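Local coordinates for protein PHOX (Pseudomonas fluorescens, PDB 4A9V) that probably hydrolyses phosphate monoesters as a PhoX-family alkaline phosphatase, with an iron-calcium cofactor, at residues E159-L173 and R233-H246. Numbering follows the deposited sequence. Where two conformers were deposited one is given.
Sequences ELMKTSADKHGKKVL and RFDMAKNPNELNRH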
loop_
_atom_site.group_PDB
_atom_site.type_symbol
_atom_site.label_atom_id
_atom_site.label_comp_id
_atom_site.label_asym_id
_atom_site.label_seq_id
_atom_site.Cartn_x
_atom_site.Cartn_y
_atom_site.Cartn_z
ATOM N N GLU A 159 2.122 -27.329 -8.388
ATOM C CA GLU A 159 1.455 -27.460 -9.681
ATOM C C GLU A 159 0.720 -26.180 -10.103
ATOM O O GLU A 159 0.765 -25.793 -11.270
ATOM C CB GLU A 159 0.474 -28.628 -9.639
ATOM C CG GLU A 159 1.131 -29.991 -9.800
ATOM C CD GLU A 159 1.972 -30.100 -11.061
ATOM O OE1 GLU A 159 1.390 -30.086 -12.166
ATOM O OE2 GLU A 159 3.178 -30.398 -10.936
ATOM N N LEU A 160 0.053 -25.522 -9.160
ATOM C CA LEU A 160 -0.726 -24.320 -9.475
ATOM C C LEU A 160 0.147 -23.122 -9.850
ATOM O O LEU A 160 -0.358 -22.106 -10.324
ATOM C CB LEU A 160 -1.606 -23.926 -8.290
ATOM C CG LEU A 160 -2.804 -24.835 -8.028
ATOM C CD1 LEU A 160 -3.494 -24.430 -6.737
ATOM C CD2 LEU A 160 -3.772 -24.806 -9.200
ATOM N N MET A 161 1.450 -23.239 -9.610
ATOM C CA MET A 161 2.391 -22.151 -9.860
ATOM C C MET A 161 3.227 -22.391 -11.114
ATOM O O MET A 161 4.118 -21.611 -11.421
ATOM C CB MET A 161 3.317 -21.959 -8.656
ATOM C CG MET A 161 2.576 -21.697 -7.362
ATOM S SD MET A 161 1.744 -20.091 -7.308
ATOM C CE MET A 161 3.107 -19.052 -6.806
ATOM N N LYS A 162 2.949 -23.481 -11.818
ATOM C CA LYS A 162 3.661 -23.820 -13.044
ATOM C C LYS A 162 2.909 -23.307 -14.269
ATOM O O LYS A 162 1.689 -23.397 -14.345
ATOM C CB LYS A 162 3.840 -25.339 -13.146
ATOM C CG LYS A 162 4.707 -25.933 -12.042
ATOM C CD LYS A 162 4.742 -27.450 -12.115
ATOM C CE LYS A 162 5.628 -28.025 -11.023
ATOM N NZ LYS A 162 5.712 -29.509 -11.097
ATOM N N THR A 163 3.658 -22.804 -15.245
ATOM C CA THR A 163 3.087 -22.350 -16.503
ATOM C C THR A 163 3.919 -22.913 -17.649
ATOM O O THR A 163 4.998 -23.466 -17.435
ATOM C CB THR A 163 3.130 -20.820 -16.601
ATOM O OG1 THR A 163 4.494 -20.401 -16.565
ATOM C CG2 THR A 163 2.354 -20.175 -15.465
ATOM N N SER A 164 3.487 -22.682 -18.879
ATOM C CA SER A 164 4.250 -23.152 -20.027
ATOM C C SER A 164 5.636 -22.520 -20.071
ATOM O O SER A 164 6.616 -23.173 -20.425
ATOM C CB SER A 164 3.511 -22.855 -21.327
ATOM O OG SER A 164 3.220 -21.476 -21.447
ATOM N N ALA A 165 5.728 -21.257 -19.676
ATOM C CA ALA A 165 7.006 -20.558 -19.685
ATOM C C ALA A 165 7.881 -20.942 -18.489
ATOM O O ALA A 165 9.102 -20.767 -18.528
ATOM C CB ALA A 165 6.784 -19.056 -19.718
ATOM N N ASP A 166 7.252 -21.334 -17.386
ATOM C CA ASP A 166 7.988 -21.715 -16.183
ATOM C C ASP A 166 7.515 -23.054 -15.649
ATOM O O ASP A 166 6.631 -23.124 -14.797
ATOM C CB ASP A 166 7.852 -20.671 -15.080
ATOM C CG ASP A 166 8.655 -21.042 -13.854
ATOM O OD1 ASP A 166 9.706 -21.697 -14.035
ATOM O OD2 ASP A 166 8.192 -20.817 -12.715
ATOM N N LYS A 167 8.125 -24.119 -16.144
ATOM C CA LYS A 167 7.623 -25.452 -15.880
ATOM C C LYS A 167 7.885 -25.917 -14.446
ATOM O O LYS A 167 7.257 -26.865 -13.984
ATOM C CB LYS A 167 8.212 -26.440 -16.890
ATOM C CG LYS A 167 7.758 -26.173 -18.322
ATOM C CD LYS A 167 8.300 -27.207 -19.294
ATOM C CE LYS A 167 8.289 -26.713 -20.738
ATOM N NZ LYS A 167 7.119 -25.843 -21.055
ATOM N N HIS A 168 8.732 -25.203 -13.711
ATOM C CA HIS A 168 9.112 -25.647 -12.372
ATOM C C HIS A 168 8.512 -24.835 -11.255
ATOM O O HIS A 168 8.622 -25.218 -10.094
ATOM C CB HIS A 168 10.625 -25.684 -12.232
ATOM C CG HIS A 168 11.300 -26.616 -13.207
ATOM N ND1 HIS A 168 10.979 -27.921 -13.296
ATOM C CD2 HIS A 168 12.157 -26.350 -14.270
ATOM C CE1 HIS A 168 11.628 -28.470 -14.338
ATOM N NE2 HIS A 168 12.344 -27.507 -14.937
ATOM N N GLY A 169 7.805 -23.756 -11.583
ATOM C CA GLY A 169 7.025 -23.028 -10.581
ATOM C C GLY A 169 7.832 -22.252 -9.551
ATOM O O GLY A 169 7.322 -21.951 -8.474
ATOM N N LYS A 170 9.022 -21.789 -9.935
ATOM C CA LYS A 170 9.885 -21.037 -9.022
ATOM C C LYS A 170 10.464 -19.760 -9.609
ATOM O O LYS A 170 11.180 -19.038 -8.914
ATOM C CB LYS A 170 11.009 -21.919 -8.495
ATOM C CG LYS A 170 10.493 -23.081 -7.665
ATOM C CD LYS A 170 11.604 -23.842 -6.970
ATOM C CE LYS A 170 11.030 -24.990 -6.154
ATOM N NZ LYS A 170 12.064 -25.670 -5.328
ATOM N N LYS A 171 10.107 -19.454 -10.852
ATOM C CA LYS A 171 10.621 -18.269 -11.523
ATOM C C LYS A 171 9.483 -17.517 -12.182
ATOM O O LYS A 171 8.845 -18.031 -13.089
ATOM C CB LYS A 171 11.655 -18.664 -12.575
ATOM C CG LYS A 171 12.929 -19.241 -11.984
ATOM C CD LYS A 171 13.952 -19.532 -13.068
ATOM C CE LYS A 171 15.254 -20.047 -12.483
ATOM N NZ LYS A 171 16.292 -20.191 -13.540
ATOM N N VAL A 172 9.351 -16.244 -11.849
ATOM C CA VAL A 172 8.221 -15.464 -12.316
ATOM C C VAL A 172 8.719 -14.147 -12.896
ATOM O O VAL A 172 9.682 -13.568 -12.404
ATOM C CB VAL A 172 7.196 -15.236 -11.176
ATOM C CG1 VAL A 172 7.852 -14.630 -9.949
ATOM C CG2 VAL A 172 6.013 -14.391 -11.644
ATOM N N LEU A 173 8.067 -13.695 -13.960
ATOM C CA LEU A 173 8.333 -12.377 -14.513
ATOM C C LEU A 173 7.481 -11.337 -13.807
ATOM O O LEU A 173 6.248 -11.350 -13.874
ATOM C CB LEU A 173 8.063 -12.343 -16.011
ATOM C CG LEU A 173 8.951 -13.248 -16.862
ATOM C CD1 LEU A 173 8.624 -13.050 -18.330
ATOM C CD2 LEU A 173 10.426 -12.995 -16.592
ATOM N N ARG A 233 0.955 -13.640 -21.834
ATOM C CA ARG A 233 1.176 -13.987 -20.438
ATOM C C ARG A 233 -0.047 -13.628 -19.586
ATOM O O ARG A 233 -0.305 -14.254 -18.564
ATOM C CB ARG A 233 2.430 -13.284 -19.918
ATOM C CG ARG A 233 2.818 -13.676 -18.501
ATOM C CD ARG A 233 4.266 -13.347 -18.177
ATOM N NE ARG A 233 4.527 -11.912 -18.130
ATOM C CZ ARG A 233 4.733 -11.233 -17.006
ATOM N NH1 ARG A 233 4.315 -11.724 -15.847
ATOM N NH2 ARG A 233 5.330 -10.052 -17.046
ATOM N N PHE A 234 -0.781 -12.613 -20.026
ATOM C CA PHE A 234 -1.931 -12.085 -19.303
ATOM C C PHE A 234 -3.270 -12.605 -19.834
ATOM O O PHE A 234 -4.334 -12.183 -19.364
ATOM C CB PHE A 234 -1.891 -10.557 -19.348
ATOM C CG PHE A 234 -0.703 -9.975 -18.625
ATOM C CD1 PHE A 234 -0.693 -9.892 -17.248
ATOM C CD2 PHE A 234 0.484 -9.742 -19.295
ATOM C CE1 PHE A 234 0.453 -9.534 -16.565
ATOM C CE2 PHE A 234 1.640 -9.381 -18.619
ATOM C CZ PHE A 234 1.627 -9.299 -17.249
ATOM N N ASP A 235 -3.206 -13.511 -20.815
ATOM C CA ASP A 235 -4.391 -14.125 -21.412
ATOM C C ASP A 235 -4.713 -15.434 -20.704
ATOM O O ASP A 235 -4.000 -16.432 -20.857
ATOM C CB ASP A 235 -4.131 -14.369 -22.897
ATOM C CG ASP A 235 -5.323 -14.976 -23.621
ATOM O OD1 ASP A 235 -6.353 -15.276 -22.970
ATOM O OD2 ASP A 235 -5.229 -15.111 -24.857
ATOM N N MET A 236 -5.768 -15.404 -19.895
ATOM C CA MET A 236 -6.166 -16.554 -19.089
ATOM C C MET A 236 -6.596 -17.771 -19.905
ATOM O O MET A 236 -6.637 -18.877 -19.367
ATOM C CB MET A 236 -7.294 -16.162 -18.138
ATOM C CG MET A 236 -6.882 -15.148 -17.089
ATOM S SD MET A 236 -5.848 -15.889 -15.812
ATOM C CE MET A 236 -7.009 -16.982 -14.999
ATOM N N ALA A 237 -6.911 -17.581 -21.185
ATOM C CA ALA A 237 -7.220 -18.716 -22.059
ATOM C C ALA A 237 -5.963 -19.549 -22.297
ATOM O O ALA A 237 -6.053 -20.704 -22.712
ATOM C CB ALA A 237 -7.805 -18.239 -23.383
ATOM N N LYS A 238 -4.804 -18.900 -22.215
ATOM C CA LYS A 238 -3.526 -19.531 -22.540
ATOM C C LYS A 238 -2.698 -19.862 -21.297
ATOM O O LYS A 238 -2.014 -20.884 -21.256
ATOM C CB LYS A 238 -2.721 -18.628 -23.478
ATOM C CG LYS A 238 -3.393 -18.400 -24.820
ATOM C CD LYS A 238 -2.619 -17.438 -25.710
ATOM C CE LYS A 238 -3.099 -17.500 -27.154
ATOM N NZ LYS A 238 -2.283 -16.635 -28.051
ATOM N N ASN A 239 -2.718 -18.969 -20.311
ATOM C CA ASN A 239 -1.814 -19.060 -19.171
ATOM C C ASN A 239 -2.535 -18.826 -17.848
ATOM O O ASN A 239 -2.191 -17.915 -17.091
ATOM C CB ASN A 239 -0.683 -18.047 -19.323
ATOM C CG ASN A 239 0.229 -18.381 -20.475
ATOM O OD1 ASN A 239 0.915 -19.402 -20.455
ATOM N ND2 ASN A 239 0.176 -17.578 -21.523
ATOM N N PRO A 240 -3.561 -19.639 -17.554
ATOM C CA PRO A 240 -4.365 -19.365 -16.366
ATOM C C PRO A 240 -3.585 -19.388 -15.054
ATOM O O PRO A 240 -3.919 -18.651 -14.130
ATOM C CB PRO A 240 -5.421 -20.473 -16.396
ATOM C CG PRO A 240 -4.802 -21.564 -17.199
ATOM C CD PRO A 240 -4.009 -20.852 -18.256
ATOM N N ASN A 241 -2.542 -20.203 -14.954
ATOM C CA ASN A 241 -1.803 -20.263 -13.696
ATOM C C ASN A 241 -0.938 -19.038 -13.468
ATOM O O ASN A 241 -0.469 -18.824 -12.347
ATOM C CB ASN A 241 -0.936 -21.511 -13.587
ATOM C CG ASN A 241 -1.740 -22.768 -13.322
ATOM O OD1 ASN A 241 -2.948 -22.719 -13.076
ATOM N ND2 ASN A 241 -1.057 -23.897 -13.306
ATOM N N GLU A 242 -0.773 -18.186 -14.478
ATOM C CA GLU A 242 -0.072 -16.928 -14.238
ATOM C C GLU A 242 -0.792 -16.090 -13.184
ATOM O O GLU A 242 -0.143 -15.386 -12.417
ATOM C CB GLU A 242 0.126 -16.129 -15.528
ATOM C CG GLU A 242 1.027 -14.906 -15.372
ATOM C CD GLU A 242 2.488 -15.227 -15.113
ATOM O OE1 GLU A 242 2.869 -16.416 -15.167
ATOM O OE2 GLU A 242 3.264 -14.275 -14.856
ATOM N N LEU A 243 -2.117 -16.213 -13.092
ATOM C CA LEU A 243 -2.872 -15.497 -12.058
ATOM C C LEU A 243 -2.387 -15.851 -10.650
ATOM O O LEU A 243 -2.546 -15.062 -9.718
ATOM C CB LEU A 243 -4.363 -15.819 -12.201
ATOM C CG LEU A 243 -5.315 -14.833 -11.516
ATOM C CD1 LEU A 243 -5.367 -13.517 -12.275
ATOM C CD2 LEU A 243 -6.707 -15.422 -11.364
ATOM N N ASN A 244 -1.870 -17.064 -10.476
ATOM C CA ASN A 244 -1.457 -17.535 -9.159
ATOM C C ASN A 244 -0.079 -17.039 -8.748
ATOM O O ASN A 244 0.290 -17.132 -7.577
ATOM C CB ASN A 244 -1.479 -19.057 -9.108
ATOM C CG ASN A 244 -2.855 -19.620 -9.328
ATOM O OD1 ASN A 244 -3.851 -18.995 -8.978
ATOM N ND2 ASN A 244 -2.922 -20.797 -9.935
ATOM N N ARG A 245 0.674 -16.508 -9.707
ATOM C CA ARG A 245 2.068 -16.136 -9.503
ATOM C C ARG A 245 2.214 -14.642 -9.176
ATOM O O ARG A 245 3.331 -14.128 -9.079
ATOM C CB ARG A 245 2.887 -16.543 -10.727
ATOM C CG ARG A 245 3.027 -18.062 -10.835
ATOM C CD ARG A 245 2.984 -18.590 -12.255
ATOM N NE ARG A 245 4.019 -18.016 -13.112
ATOM C CZ ARG A 245 5.280 -18.425 -13.136
ATOM N NH1 ARG A 245 5.674 -19.432 -12.371
ATOM N NH2 ARG A 245 6.152 -17.822 -13.930
ATOM N N HIS A 246 1.082 -14.014 -8.868
ATOM C CA HIS A 246 0.991 -12.621 -8.449
ATOM C C HIS A 246 -0.046 -12.517 -7.360
ATOM O O HIS A 246 -0.844 -13.440 -7.149
ATOM C CB HIS A 246 0.632 -11.732 -9.642
ATOM C CG HIS A 246 1.593 -11.864 -10.786
ATOM N ND1 HIS A 246 2.790 -11.230 -10.801
ATOM C CD2 HIS A 246 1.591 -12.738 -11.866
ATOM C CE1 HIS A 246 3.494 -11.658 -11.868
ATOM N NE2 HIS A 246 2.768 -12.588 -12.509
HETATM O O HOH W 1 4.316 -17.671 -17.175
HETATM O O HOH W 2 0.684 -21.750 -19.080
HETATM O O HOH W 3 0.453 -21.127 -22.330
HETATM O O HOH W 4 3.645 -18.979 -19.540
HETATM O O HOH W 5 5.862 -15.131 -15.105
#
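R245 inserts its guanidinium between T163 and V172 and is gripped around its rim by backbone and carboxylate oxygens. NH1 donates to M161 O at 2.8 Å, almost in line with that carbonyl, and also to D166 OD2 at 2.9 Å, a salt bridge on the anti lone pair. NH2 donates to K171 O at 2.8 Å, and NE pairs with E242 OE1. T163 OG1 lies 4.0 Å above the plane on one face, and V172 CB lies over the opposite face, offset toward the rim. The chain turns at chi2 (143°, off the staggered value) and chi3 (58°), which brings the head to these acceptors. With an alanine here, D166 would probably lose its charge partner and E242 one of its two, and a gap would open between T163 and V172. Within the beta-propeller, 171-173 is an edge strand of a six-stranded sheet, and the contact joins it and its preceding loop to the 3-10 turn 240-244, away from the metal cofactor. L173 lays CB over one face of the R233 guanidinium, 3.6 Å from its CZ, with F234 CZ over the opposite face; R233 NH1 bonds only weakly to L173 O but forms a salt bridge with E242 OE2 at 2.9 Å, and NH2 reaches G145. N241 ND2 donates to K162 O (3.0 Å, 161° at the hydrogen), and N244 ND2 meets L160 O at 2.9 Å.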